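Local coordinates for protein tubulin-specific chaperone (Trypanosoma brucei, PDB 4B6W) that probably binds alpha-tubulin as tubulin-binding cofactor B, a tubulin-folding chaperone, of which this chain is the N-terminal ubiquitin-like domain, at residues S1-L7 with P17-L23; M45-L49 with E58-A62; H37-P41 with V80-Q84. All blocks are in the same frame, centred on the assembly; numbering follows the deposited sequence.

Contact 1: residues S1-L7 with P17-L23; sequences SVVKVSL and PEKRYGL
Strands 2-7 and 17-22 run antiparallel, their axes 4.4 Å apart at closest approach and their N-to-C directions 139° apart. Val3 faces Tyr21 and Val5 faces Lys19 as hydrogen-bonded pairs; Val2 with Gly22 and Lys4 with Arg20 are non-hydrogen-bonded. Val3 N donates a hydrogen bond to Tyr21 O at 2.9 Å, and Tyr21 N donates one to Val3 O. Val5 N to Lys19 O spans 2.8 Å, whereas the return bond from Lys19 N to Val5 O is bent and weak. Leu23 N also donates to Ser1 O.

Val3, Val5 and Tyr21 are buried on one face; Lys19 shares it, but its end leads away, NZ bonding to His37 and Asn33. CG2 of Val5, set between backbone N and carbonyl carbon (chi1 -59°), meets the Tyr21 ring at its edge, 3.8 Å from CD2. Val3 presents both methyls to Leu23, with CG1 3.7 Å from CD2, the two side chains crossing at about a right angle. Leu7 rests its CD1 against the CG of Lys19 and the phenol oxygen of Tyr21; that oxygen is hydrogen-bonded to Asn33 of helix 27-35.

Val2, Lys4 and Arg20 line the other face. The Arg20 guanidinium lies obliquely by Val2, its NH1 3.2 Å from CG1. Lys4 lays its CD against Glu18 CG at 3.7 Å, an aliphatic contact that leaves NZ 4.1 Å from Glu18 OE2, too long for a salt bridge.

Strands 2-9 and 15-22 form the N-terminal beta hairpin of the ubiquitin-like beta-grasp fold, whose inner face packs on helix 27-35.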
ATOM      1  N   SER A   1      -3.133  -5.189  16.069  1.00 41.96           N
ATOM      2  CA  SER A   1      -3.416  -3.710  15.994  1.00 40.83           C
ATOM      3  C   SER A   1      -2.484  -2.868  15.073  1.00 37.57           C
ATOM      4  O   SER A   1      -2.900  -1.811  14.590  1.00 36.18           O
ATOM      5  CB  SER A   1      -3.411  -3.131  17.393  1.00 44.06           C
ATOM      6  OG  SER A   1      -3.907  -1.806  17.422  1.00 45.09           O
ATOM      7  N   VAL A   2      -1.244  -3.318  14.831  1.00 35.60           N
ATOM      8  CA  VAL A   2      -0.339  -2.681  13.853  1.00 32.17           C
ATOM      9  C   VAL A   2       0.353  -3.762  13.016  1.00 31.70           C
ATOM     10  O   VAL A   2       0.657  -4.824  13.540  1.00 33.55           O
ATOM     11  CB  VAL A   2       0.765  -1.820  14.553  1.00 32.15           C
ATOM     12  CG1 VAL A   2       1.900  -1.441  13.568  1.00 30.21           C
ATOM     13  CG2 VAL A   2       0.173  -0.545  15.185  1.00 32.02           C
ATOM     14  N   VAL A   3       0.629  -3.490  11.740  1.00 29.74           N
ATOM     15  CA  VAL A   3       1.305  -4.444  10.848  1.00 29.72           C
ATOM     16  C   VAL A   3       2.622  -3.929  10.291  1.00 29.01           C
ATOM     17  O   VAL A   3       2.799  -2.734  10.099  1.00 28.39           O
ATOM     18  CB  VAL A   3       0.408  -4.865   9.640  1.00 29.40           C
ATOM     19  CG1 VAL A   3      -0.685  -5.844  10.112  1.00 30.67           C
ATOM     20  CG2 VAL A   3      -0.192  -3.640   8.924  1.00 27.68           C
ATOM     21  N   LYS A   4       3.541  -4.857  10.060  1.00 29.80           N
ATOM     22  CA  LYS A   4       4.789  -4.611   9.361  1.00 30.14           C
ATOM     23  C   LYS A   4       4.615  -5.086   7.923  1.00 28.73           C
ATOM     24  O   LYS A   4       4.379  -6.272   7.704  1.00 29.59           O
ATOM     25  CB  LYS A   4       5.932  -5.406  10.014  1.00 33.30           C
ATOM     26  CG  LYS A   4       7.321  -5.074   9.472  1.00 34.35           C
ATOM     27  CD  LYS A   4       8.417  -5.912  10.167  1.00 37.72           C
ATOM     28  CE  LYS A   4       8.581  -7.267   9.505  1.00 39.16           C
ATOM     29  NZ  LYS A   4       9.994  -7.709   9.484  1.00 43.00           N
ATOM     30  N   VAL A   5       4.719  -4.172   6.951  1.00 26.31           N
ATOM     31  CA  VAL A   5       4.619  -4.530   5.532  1.00 24.76           C
ATOM     32  C   VAL A   5       5.799  -3.953   4.736  1.00 25.03           C
ATOM     33  O   VAL A   5       6.571  -3.143   5.238  1.00 24.56           O
ATOM     34  CB  VAL A   5       3.259  -4.058   4.920  1.00 22.95           C
ATOM     35  CG1 VAL A   5       2.142  -4.683   5.660  1.00 23.00           C
ATOM     36  CG2 VAL A   5       3.100  -2.519   4.971  1.00 22.06           C
ATOM     37  N   SER A   6       5.956  -4.391   3.492  1.00 25.30           N
ATOM     38  CA  SER A   6       6.900  -3.719   2.604  1.00 26.29           C
ATOM     39  C   SER A   6       6.166  -2.991   1.479  1.00 25.38           C
ATOM     40  O   SER A   6       5.010  -3.227   1.226  1.00 25.27           O
ATOM     41  CB  SER A   6       7.973  -4.679   2.062  1.00 27.87           C
ATOM     42  OG  SER A   6       7.404  -5.876   1.606  1.00 28.56           O
ATOM     43  N   LEU A   7       6.843  -2.070   0.820  1.00 26.57           N
ATOM     44  CA  LEU A   7       6.218  -1.310  -0.248  1.00 26.55           C
ATOM     45  C   LEU A   7       7.030  -1.528  -1.490  1.00 27.93           C
ATOM     46  O   LEU A   7       8.279  -1.447  -1.454  1.00 28.77           O
ATOM     47  CB  LEU A   7       6.187   0.174   0.053  1.00 26.69           C
ATOM     48  CG  LEU A   7       5.495   0.700   1.295  1.00 26.27           C
ATOM     49  CD1 LEU A   7       5.721   2.222   1.405  1.00 26.76           C
ATOM     50  CD2 LEU A   7       4.026   0.374   1.244  1.00 25.68           C
ATOM     51  N   PRO A  17      11.514  -1.821   2.609  1.00 37.92           N
ATOM     52  CA  PRO A  17      11.431  -3.179   3.163  1.00 39.39           C
ATOM     53  C   PRO A  17      10.615  -3.360   4.423  1.00 40.14           C
ATOM     54  O   PRO A  17      10.115  -4.475   4.648  1.00 41.41           O
ATOM     55  CB  PRO A  17      12.883  -3.528   3.454  1.00 41.86           C
ATOM     56  CG  PRO A  17      13.680  -2.506   2.673  1.00 42.69           C
ATOM     57  CD  PRO A  17      12.870  -1.288   2.729  1.00 40.12           C
ATOM     58  N   GLU A  18      10.476  -2.311   5.232  1.00 39.92           N
ATOM     59  CA  GLU A  18       9.794  -2.421   6.509  1.00 40.74           C
ATOM     60  C   GLU A  18       8.954  -1.192   6.720  1.00 38.70           C
ATOM     61  O   GLU A  18       9.487  -0.100   6.752  1.00 42.21           O
ATOM     62  CB  GLU A  18      10.822  -2.452   7.629  1.00 46.36           C
ATOM     63  CG  GLU A  18      10.896  -3.715   8.425  1.00 51.37           C
ATOM     64  CD  GLU A  18      11.313  -3.465   9.858  1.00 53.81           C
ATOM     65  OE1 GLU A  18      10.798  -2.507  10.490  1.00 55.08           O
ATOM     66  OE2 GLU A  18      12.119  -4.262  10.358  1.00 58.55           O
ATOM     67  N   LYS A  19       7.658  -1.339   6.895  1.00 34.99           N
ATOM     68  CA  LYS A  19       6.815  -0.185   7.218  1.00 33.88           C
ATOM     69  C   LYS A  19       5.779  -0.622   8.206  1.00 31.47           C
ATOM     70  O   LYS A  19       5.234  -1.706   8.080  1.00 30.46           O
ATOM     71  CB  LYS A  19       6.118   0.372   5.977  1.00 33.33           C
ATOM     72  CG  LYS A  19       7.064   1.067   5.007  1.00 35.16           C
ATOM     73  CD  LYS A  19       7.557   2.431   5.543  1.00 37.11           C
ATOM     74  CE  LYS A  19       6.459   3.503   5.471  1.00 36.33           C
ATOM     75  NZ  LYS A  19       6.922   4.811   6.031  1.00 38.04           N
ATOM     76  N   ARG A  20       5.518   0.211   9.200  1.00 30.71           N
ATOM     77  CA  ARG A  20       4.494  -0.102  10.184  1.00 30.28           C
ATOM     78  C   ARG A  20       3.320   0.843  10.003  1.00 28.16           C
ATOM     79  O   ARG A  20       3.499   2.064  10.012  1.00 27.72           O
ATOM     80  CB  ARG A  20       5.035   0.044  11.596  1.00 31.87           C
ATOM     81  CG  ARG A  20       6.162  -0.898  11.923  1.00 33.70           C
ATOM     82  CD  ARG A  20       6.275  -1.153  13.441  1.00 36.53           C
ATOM     83  NE  ARG A  20       6.217  -2.596  13.605  1.00 39.04           N
ATOM     84  CZ  ARG A  20       5.351  -3.282  14.330  1.00 40.54           C
ATOM     85  NH1 ARG A  20       4.455  -2.706  15.102  1.00 41.85           N
ATOM     86  NH2 ARG A  20       5.433  -4.592  14.317  1.00 44.05           N
ATOM     87  N   TYR A  21       2.142   0.247   9.839  1.00 26.82           N
ATOM     88  CA  TYR A  21       0.844   0.948   9.799  1.00 25.64           C
ATOM     89  C   TYR A  21      -0.136   0.392  10.828  1.00 26.49           C
ATOM     90  O   TYR A  21      -0.140  -0.807  11.129  1.00 25.68           O
ATOM     91  CB  TYR A  21       0.231   0.802   8.426  1.00 24.12           C
ATOM     92  CG  TYR A  21       1.054   1.491   7.364  1.00 23.85           C
ATOM     93  CD1 TYR A  21       1.184   2.891   7.346  1.00 24.24           C
ATOM     94  CD2 TYR A  21       1.721   0.761   6.395  1.00 22.81           C
ATOM     95  CE1 TYR A  21       1.933   3.540   6.366  1.00 24.00           C
ATOM     96  CE2 TYR A  21       2.471   1.403   5.417  1.00 22.89           C
ATOM     97  CZ  TYR A  21       2.581   2.781   5.398  1.00 23.55           C
ATOM     98  OH  TYR A  21       3.346   3.396   4.410  1.00 23.63           O
ATOM     99  N   GLY A  22      -0.972   1.276  11.349  1.00 26.75           N
ATOM    100  CA  GLY A  22      -2.141   0.843  12.120  1.00 28.02           C
ATOM    101  C   GLY A  22      -3.175   0.238  11.183  1.00 27.45           C
ATOM    102  O   GLY A  22      -3.427   0.755  10.123  1.00 27.55           O
ATOM    103  N   LEU A  23      -3.777  -0.871  11.565  1.00 28.45           N
ATOM    104  CA  LEU A  23      -4.879  -1.446  10.779  1.00 28.24           C
ATOM    105  C   LEU A  23      -6.103  -0.534  10.797  1.00 28.71           C
ATOM    106  O   LEU A  23      -6.927  -0.594   9.926  1.00 28.20           O
ATOM    107  CB  LEU A  23      -5.254  -2.822  11.336  1.00 29.71           C
ATOM    108  CG  LEU A  23      -4.217  -3.936  11.208  1.00 29.32           C
ATOM    109  CD1 LEU A  23      -4.719  -5.226  11.922  1.00 31.21           C
ATOM    110  CD2 LEU A  23      -3.945  -4.190   9.756  1.00 28.09           C
TER

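Contact 2: residues M45-L49 with E58-A62; sequences MQLQL and EKNMA
Gln46 and Asn60 are brought together by two extended conformations: the Gln46 chain runs straight beyond CG (chi2 -174°), and Asn60 swings its amide to the side away from its own backbone N (chi1 178°). The two amides stack with planes 11° apart, Gln46 CD 3.4 Å from Asn60 CG, and Asn60 ND2 sits 3.2 Å from Gln46 CG. A water joins Gln46 NE2, by a weak bond, to Lys59 O.

Met61, a selenomethionine, folds back at its last torsion, which carries CE to 3.6 Å from Leu47 CB and leaves SE against Leu49 CB. Its selenium and terminal methyl thus span Leu47 and Leu49, two residues apart on the strand, on the buried side, where Ile27 of helix 27-35 also touches Met61 and Leu47. In the beta-grasp fold of this ubiquitin-like domain, strand 45-50 pairs on one side with strand 77-82 and on the other with the short outermost strand 56-58; the chain after Glu58 stays alongside strand 45-50 as far as Met61.

Leu49 and Glu58 form an antiparallel hydrogen-bonded pair: Leu49 N to Glu58 O measures 2.8 Å, and the bond back from Glu58 N to Leu49 O is long and weak. Further along, Met61 N donates to Leu47 O at 2.9 Å. A second water continues the backbone bridging, accepting from Leu47 N and donating to Met61 O. Within residues 58-62, Glu58 OE2 accepts the backbone N-H of Asn60 on its anti side, the OE2 to N distance being 3.0 Å.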
HETATM    1  N   MSE A  45      -2.609   6.937  -7.299  1.00 40.14           N
HETATM    2  CA  MSE A  45      -2.197   5.658  -6.736  1.00 37.60           C
HETATM    3  C   MSE A  45      -3.393   4.765  -6.527  1.00 35.37           C
HETATM    4  O   MSE A  45      -4.429   5.192  -5.982  1.00 35.13           O
HETATM    5  CB  MSE A  45      -1.593   5.810  -5.363  1.00 38.38           C
HETATM    6  CG  MSE A  45      -0.340   6.587  -5.222  1.00 42.46           C
HETATM    7 SE   MSE A  45       0.158   6.474  -3.269  1.00 50.63          SE
HETATM    8  CE  MSE A  45       1.742   7.676  -3.285  1.00 46.05           C
ATOM      9  N   GLN A  46      -3.213   3.508  -6.921  1.00 32.70           N
ATOM     10  CA  GLN A  46      -3.993   2.407  -6.390  1.00 30.93           C
ATOM     11  C   GLN A  46      -3.059   1.567  -5.548  1.00 28.39           C
ATOM     12  O   GLN A  46      -1.910   1.388  -5.912  1.00 27.66           O
ATOM     13  CB  GLN A  46      -4.570   1.575  -7.522  1.00 31.41           C
ATOM     14  CG  GLN A  46      -5.633   2.308  -8.284  1.00 33.44           C
ATOM     15  CD  GLN A  46      -6.343   1.472  -9.341  1.00 34.57           C
ATOM     16  OE1 GLN A  46      -7.168   2.010 -10.074  1.00 37.61           O
ATOM     17  NE2 GLN A  46      -6.020   0.185  -9.447  1.00 32.45           N
ATOM     18  N   LEU A  47      -3.555   1.088  -4.405  1.00 27.37           N
ATOM     19  CA  LEU A  47      -2.834   0.153  -3.519  1.00 25.14           C
ATOM     20  C   LEU A  47      -3.362  -1.295  -3.686  1.00 24.93           C
ATOM     21  O   LEU A  47      -4.532  -1.577  -3.454  1.00 26.02           O
ATOM     22  CB  LEU A  47      -2.918   0.613  -2.047  1.00 24.22           C
ATOM     23  CG  LEU A  47      -2.305   1.993  -1.629  1.00 24.29           C
ATOM     24  CD1 LEU A  47      -2.395   2.183  -0.103  1.00 22.78           C
ATOM     25  CD2 LEU A  47      -0.850   2.263  -2.121  1.00 22.69           C
ATOM     26  N   GLN A  48      -2.473  -2.183  -4.137  1.00 24.25           N
ATOM     27  CA  GLN A  48      -2.717  -3.614  -4.275  1.00 23.98           C
ATOM     28  C   GLN A  48      -2.149  -4.318  -3.021  1.00 23.02           C
ATOM     29  O   GLN A  48      -0.991  -4.114  -2.688  1.00 22.41           O
ATOM     30  CB  GLN A  48      -1.977  -4.120  -5.539  1.00 24.19           C
ATOM     31  CG  GLN A  48      -2.133  -5.616  -5.822  1.00 24.48           C
ATOM     32  CD  GLN A  48      -1.284  -6.087  -6.972  1.00 25.07           C
ATOM     33  OE1 GLN A  48      -0.555  -5.315  -7.593  1.00 25.20           O
ATOM     34  NE2 GLN A  48      -1.356  -7.379  -7.255  1.00 26.05           N
ATOM     35  N   LEU A  49      -2.940  -5.134  -2.337  1.00 22.91           N
ATOM     36  CA  LEU A  49      -2.464  -5.832  -1.142  1.00 22.40           C
ATOM     37  C   LEU A  49      -2.139  -7.241  -1.602  1.00 23.46           C
ATOM     38  O   LEU A  49      -2.991  -7.936  -2.175  1.00 23.84           O
ATOM     39  CB  LEU A  49      -3.512  -5.846  -0.007  1.00 22.72           C
ATOM     40  CG  LEU A  49      -3.048  -6.424   1.352  1.00 22.54           C
ATOM     41  CD1 LEU A  49      -1.905  -5.607   1.947  1.00 20.99           C
ATOM     42  CD2 LEU A  49      -4.214  -6.618   2.361  1.00 23.23           C
ATOM     43  N   GLU A  58      -6.326  -7.925  -2.606  1.00 29.55           N
ATOM     44  CA  GLU A  58      -7.151  -6.832  -3.117  1.00 30.61           C
ATOM     45  C   GLU A  58      -6.321  -6.102  -4.138  1.00 29.98           C
ATOM     46  O   GLU A  58      -5.186  -5.686  -3.861  1.00 27.39           O
ATOM     47  CB  GLU A  58      -7.552  -5.867  -1.993  1.00 31.00           C
ATOM     48  CG  GLU A  58      -8.345  -4.633  -2.456  1.00 32.44           C
ATOM     49  CD  GLU A  58      -9.553  -4.950  -3.364  1.00 35.43           C
ATOM     50  OE1 GLU A  58     -10.423  -5.800  -3.018  1.00 36.87           O
ATOM     51  OE2 GLU A  58      -9.633  -4.332  -4.447  1.00 36.82           O
ATOM     52  N   LYS A  59      -6.873  -5.959  -5.328  1.00 31.66           N
ATOM     53  CA  LYS A  59      -6.146  -5.269  -6.378  1.00 32.32           C
ATOM     54  C   LYS A  59      -6.132  -3.726  -6.249  1.00 32.00           C
ATOM     55  O   LYS A  59      -5.274  -3.058  -6.820  1.00 31.29           O
ATOM     56  CB  LYS A  59      -6.655  -5.736  -7.745  1.00 34.55           C
ATOM     57  CG  LYS A  59      -8.133  -5.543  -8.028  1.00 37.30           C
ATOM     58  CD  LYS A  59      -8.547  -6.402  -9.212  1.00 39.33           C
ATOM     59  CE  LYS A  59      -9.869  -5.917  -9.788  1.00 42.99           C
ATOM     60  NZ  LYS A  59     -10.913  -5.992  -8.737  1.00 44.81           N
ATOM     61  N   ASN A  60      -7.080  -3.162  -5.508  1.00 32.65           N
ATOM     62  CA  ASN A  60      -7.226  -1.695  -5.421  1.00 33.31           C
ATOM     63  C   ASN A  60      -8.003  -1.236  -4.179  1.00 34.08           C
ATOM     64  O   ASN A  60      -9.200  -1.004  -4.255  1.00 36.95           O
ATOM     65  CB  ASN A  60      -7.941  -1.197  -6.680  1.00 34.60           C
ATOM     66  CG  ASN A  60      -8.188   0.305  -6.675  1.00 35.35           C
ATOM     67  OD1 ASN A  60      -9.110   0.791  -7.357  1.00 36.85           O
ATOM     68  ND2 ASN A  60      -7.387   1.042  -5.905  1.00 32.78           N
HETATM   69  N   MSE A  61      -7.331  -1.090  -3.048  1.00 33.13           N
HETATM   70  CA  MSE A  61      -8.043  -0.787  -1.798  1.00 34.03           C
HETATM   71  C   MSE A  61      -8.661   0.616  -1.812  1.00 33.97           C
HETATM   72  O   MSE A  61      -8.041   1.586  -2.251  1.00 33.16           O
HETATM   73  CB  MSE A  61      -7.118  -0.960  -0.597  1.00 35.06           C
HETATM   74  CG  MSE A  61      -6.561  -2.376  -0.462  1.00 36.87           C
HETATM   75 SE   MSE A  61      -5.386  -2.646   1.107  1.00 48.99          SE
HETATM   76  CE  MSE A  61      -3.714  -1.827   0.411  1.00 34.95           C
ATOM     77  N   ALA A  62      -9.885   0.698  -1.310  1.00 34.11           N
ATOM     78  CA  ALA A  62     -10.689   1.907  -1.361  1.00 35.91           C
ATOM     79  C   ALA A  62     -10.170   2.898  -0.331  1.00 35.05           C
ATOM     80  O   ALA A  62      -9.966   2.533   0.832  1.00 34.20           O
ATOM     81  CB  ALA A  62     -12.211   1.568  -1.102  1.00 37.61           C
TER
HETATM   82  O   HOH W   1      -4.544  -1.868  -8.941  1.00 23.90           O
HETATM   83  O   HOH W   2      -6.292   2.142  -4.048  1.00 23.68           O

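Contact 3: residues H37-P41 with V80-Q84; sequences HFATP and VVDLQ
Thr40 lies obliquely over the carboxylate of Asp82, its CG2 methyl 3.5 Å from OD2 and its hydroxyl donating to that same oxygen. The OG1 to OD2 distance is 2.6 Å, and the hydroxyl comes from well above the carboxylate plane, 53° out of it. With CG2 anti to the backbone N, OG1 takes the place beside that nitrogen (chi1 -56°), and both branches can meet the carboxylate.

Gln84 reaches the same carboxylate at its syn side. Its CG occupies the position between backbone N and carbonyl carbon (chi1 73°), and the chain extends from there to bring NE2 to Asp82 OD2 at 3.2 Å. This bond uses the syn lone pair of OD2 and lies in the plane of the Gln84 amide. The backbone N of Gln84 binds Asp82 OD1 at 3.0 Å, closing an Asx turn as strand 77-82 ends. The Gln84 amide also borders the loop: NE2 is 3.6 Å from Thr40 CA, and OE1 the same distance from Pro41 CD, the proline ring and glutamine chain crossing at about a right angle.

Nearer the core, Phe38 and Val80 meet by their side chains. The ring turns its edge to the valine, CD2 lying 4.1 Å from CG2, while the Phe38 ring also stacks with His9 of strand 2-9. The contact thereby ties the loop after helix 27-35 to the last strand of the ubiquitin-like beta-grasp sheet.

His9 additionally bonds Thr40 OG1 and, weakly, Asp82 OD2. Two donors on OD2 and one on OD1 within these segments hold the carboxylate in a fixed rotation, and this probably favours its ionised form.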
ATOM      1  N   HIS A  37       7.921   8.184   0.161  1.00 34.52           N
ATOM      2  CA  HIS A  37       8.889   7.274  -0.458  1.00 35.36           C
ATOM      3  C   HIS A  37       8.888   7.289  -1.989  1.00 36.07           C
ATOM      4  O   HIS A  37       9.940   7.288  -2.589  1.00 38.19           O
ATOM      5  CB  HIS A  37       8.644   5.830   0.020  1.00 33.39           C
ATOM      6  CG  HIS A  37       8.720   5.664   1.509  1.00 33.01           C
ATOM      7  ND1 HIS A  37       9.910   5.705   2.203  1.00 34.80           N
ATOM      8  CD2 HIS A  37       7.749   5.485   2.434  1.00 31.97           C
ATOM      9  CE1 HIS A  37       9.666   5.533   3.490  1.00 34.37           C
ATOM     10  NE2 HIS A  37       8.362   5.393   3.657  1.00 32.27           N
ATOM     11  N   PHE A  38       7.721   7.275  -2.614  1.00 35.64           N
ATOM     12  CA  PHE A  38       7.661   7.146  -4.071  1.00 37.97           C
ATOM     13  C   PHE A  38       7.283   8.424  -4.835  1.00 40.97           C
ATOM     14  O   PHE A  38       7.780   8.643  -5.963  1.00 44.15           O
ATOM     15  CB  PHE A  38       6.789   5.956  -4.468  1.00 36.94           C
ATOM     16  CG  PHE A  38       7.295   4.640  -3.920  1.00 35.77           C
ATOM     17  CD1 PHE A  38       8.652   4.332  -3.908  1.00 38.36           C
ATOM     18  CD2 PHE A  38       6.436   3.719  -3.417  1.00 34.17           C
ATOM     19  CE1 PHE A  38       9.117   3.099  -3.371  1.00 37.43           C
ATOM     20  CE2 PHE A  38       6.910   2.508  -2.911  1.00 34.10           C
ATOM     21  CZ  PHE A  38       8.259   2.216  -2.901  1.00 34.79           C
ATOM     22  N   ALA A  39       6.461   9.275  -4.232  1.00 40.96           N
ATOM     23  CA  ALA A  39       6.217  10.622  -4.768  1.00 44.48           C
ATOM     24  C   ALA A  39       5.335  10.616  -6.013  1.00 45.28           C
ATOM     25  O   ALA A  39       5.443  11.511  -6.827  1.00 48.04           O
ATOM     26  CB  ALA A  39       7.559  11.384  -5.046  1.00 46.34           C
ATOM     27  N   THR A  40       4.499   9.580  -6.153  1.00 44.76           N
ATOM     28  CA  THR A  40       3.312   9.608  -7.017  1.00 44.89           C
ATOM     29  C   THR A  40       2.287  10.397  -6.233  1.00 44.00           C
ATOM     30  O   THR A  40       2.097  10.101  -5.054  1.00 42.17           O
ATOM     31  CB  THR A  40       2.695   8.179  -7.239  1.00 43.25           C
ATOM     32  OG1 THR A  40       3.678   7.292  -7.777  1.00 43.38           O
ATOM     33  CG2 THR A  40       1.491   8.233  -8.214  1.00 44.67           C
ATOM     34  N   PRO A  41       1.615  11.385  -6.859  1.00 45.46           N
ATOM     35  CA  PRO A  41       0.477  11.960  -6.135  1.00 45.36           C
ATOM     36  C   PRO A  41      -0.537  10.870  -5.746  1.00 42.19           C
ATOM     37  O   PRO A  41      -0.836  10.008  -6.546  1.00 40.76           O
ATOM     38  CB  PRO A  41      -0.144  12.940  -7.133  1.00 48.74           C
ATOM     39  CG  PRO A  41       0.898  13.181  -8.161  1.00 50.98           C
ATOM     40  CD  PRO A  41       1.753  11.947  -8.215  1.00 48.31           C
ATOM     41  N   VAL A  80       2.288  -0.339  -4.998  1.00 26.65           N
ATOM     42  CA  VAL A  80       1.738   0.932  -5.459  1.00 27.32           C
ATOM     43  C   VAL A  80       1.659   0.987  -7.002  1.00 28.21           C
ATOM     44  O   VAL A  80       2.689   0.997  -7.680  1.00 28.93           O
ATOM     45  CB  VAL A  80       2.581   2.116  -4.896  1.00 27.94           C
ATOM     46  CG1 VAL A  80       2.022   3.448  -5.338  1.00 28.68           C
ATOM     47  CG2 VAL A  80       2.660   2.015  -3.368  1.00 27.40           C
ATOM     48  N   VAL A  81       0.443   1.015  -7.545  1.00 27.85           N
ATOM     49  CA  VAL A  81       0.270   1.114  -8.969  1.00 29.69           C
ATOM     50  C   VAL A  81       0.148   2.594  -9.340  1.00 31.59           C
ATOM     51  O   VAL A  81      -0.676   3.308  -8.805  1.00 31.50           O
ATOM     52  CB  VAL A  81      -0.940   0.299  -9.476  1.00 30.25           C
ATOM     53  CG1 VAL A  81      -0.936   0.276 -11.008  1.00 31.70           C
ATOM     54  CG2 VAL A  81      -0.905  -1.110  -8.916  1.00 28.26           C
ATOM     55  N   ASP A  82       1.018   3.037 -10.237  1.00 33.88           N
ATOM     56  CA  ASP A  82       1.171   4.431 -10.593  1.00 37.34           C
ATOM     57  C   ASP A  82       0.344   4.713 -11.843  1.00 40.66           C
ATOM     58  O   ASP A  82       0.634   4.166 -12.920  1.00 41.82           O
ATOM     59  CB  ASP A  82       2.647   4.750 -10.852  1.00 39.10           C
ATOM     60  CG  ASP A  82       2.920   6.254 -10.993  1.00 42.64           C
ATOM     61  OD1 ASP A  82       2.217   6.913 -11.764  1.00 45.22           O
ATOM     62  OD2 ASP A  82       3.838   6.792 -10.327  1.00 44.61           O
ATOM     63  N   LEU A  83      -0.665   5.571 -11.695  1.00 43.05           N
ATOM     64  CA  LEU A  83      -1.560   5.960 -12.795  1.00 48.04           C
ATOM     65  C   LEU A  83      -1.329   7.390 -13.347  1.00 52.75           C
ATOM     66  O   LEU A  83      -2.125   7.863 -14.173  1.00 55.21           O
ATOM     67  CB  LEU A  83      -3.022   5.856 -12.333  1.00 48.45           C
ATOM     68  CG  LEU A  83      -3.643   4.468 -12.133  1.00 46.89           C
ATOM     69  CD1 LEU A  83      -2.982   3.719 -11.025  1.00 43.70           C
ATOM     70  CD2 LEU A  83      -5.154   4.612 -11.855  1.00 48.92           C
ATOM     71  N   GLN A  84      -0.265   8.077 -12.921  1.00 55.28           N
ATOM     72  CA  GLN A  84      -0.151   9.504 -13.246  1.00 62.89           C
ATOM     73  C   GLN A  84       0.168   9.681 -14.726  1.00 69.03           C
ATOM     74  O   GLN A  84       0.994   8.955 -15.268  1.00 66.70           O
ATOM     75  CB  GLN A  84       0.827  10.265 -12.322  1.00 61.65           C
ATOM     76  CG  GLN A  84       2.317  10.019 -12.507  1.00 61.33           C
ATOM     77  CD  GLN A  84       3.169  10.760 -11.460  1.00 60.52           C
ATOM     78  OE1 GLN A  84       3.295  11.984 -11.499  1.00 62.20           O
ATOM     79  NE2 GLN A  84       3.768  10.009 -10.537  1.00 57.83           N
TER

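The three contacts lie within one ubiquitin-like domain and share its mixed sheet. Contact 1 closes first along the chain; contact 2 is nested inside the loop that contact 3 closes. Between centres, contacts 1 and 2 are about 15 Å apart, on opposite sides of the chain's centre, contacts 1 and 3 about 18 Å and contacts 2 and 3 about 12 Å. Contact 3 touches both others: Leu7 packs on Phe38, and Gln46 O probably accepts from Val81 N, where strands 45-50 and 77-82 pair. Strand 77-82 thus lies between the N-terminal hairpin and strand 45-50, with helix 27-35 packed against the residues of both.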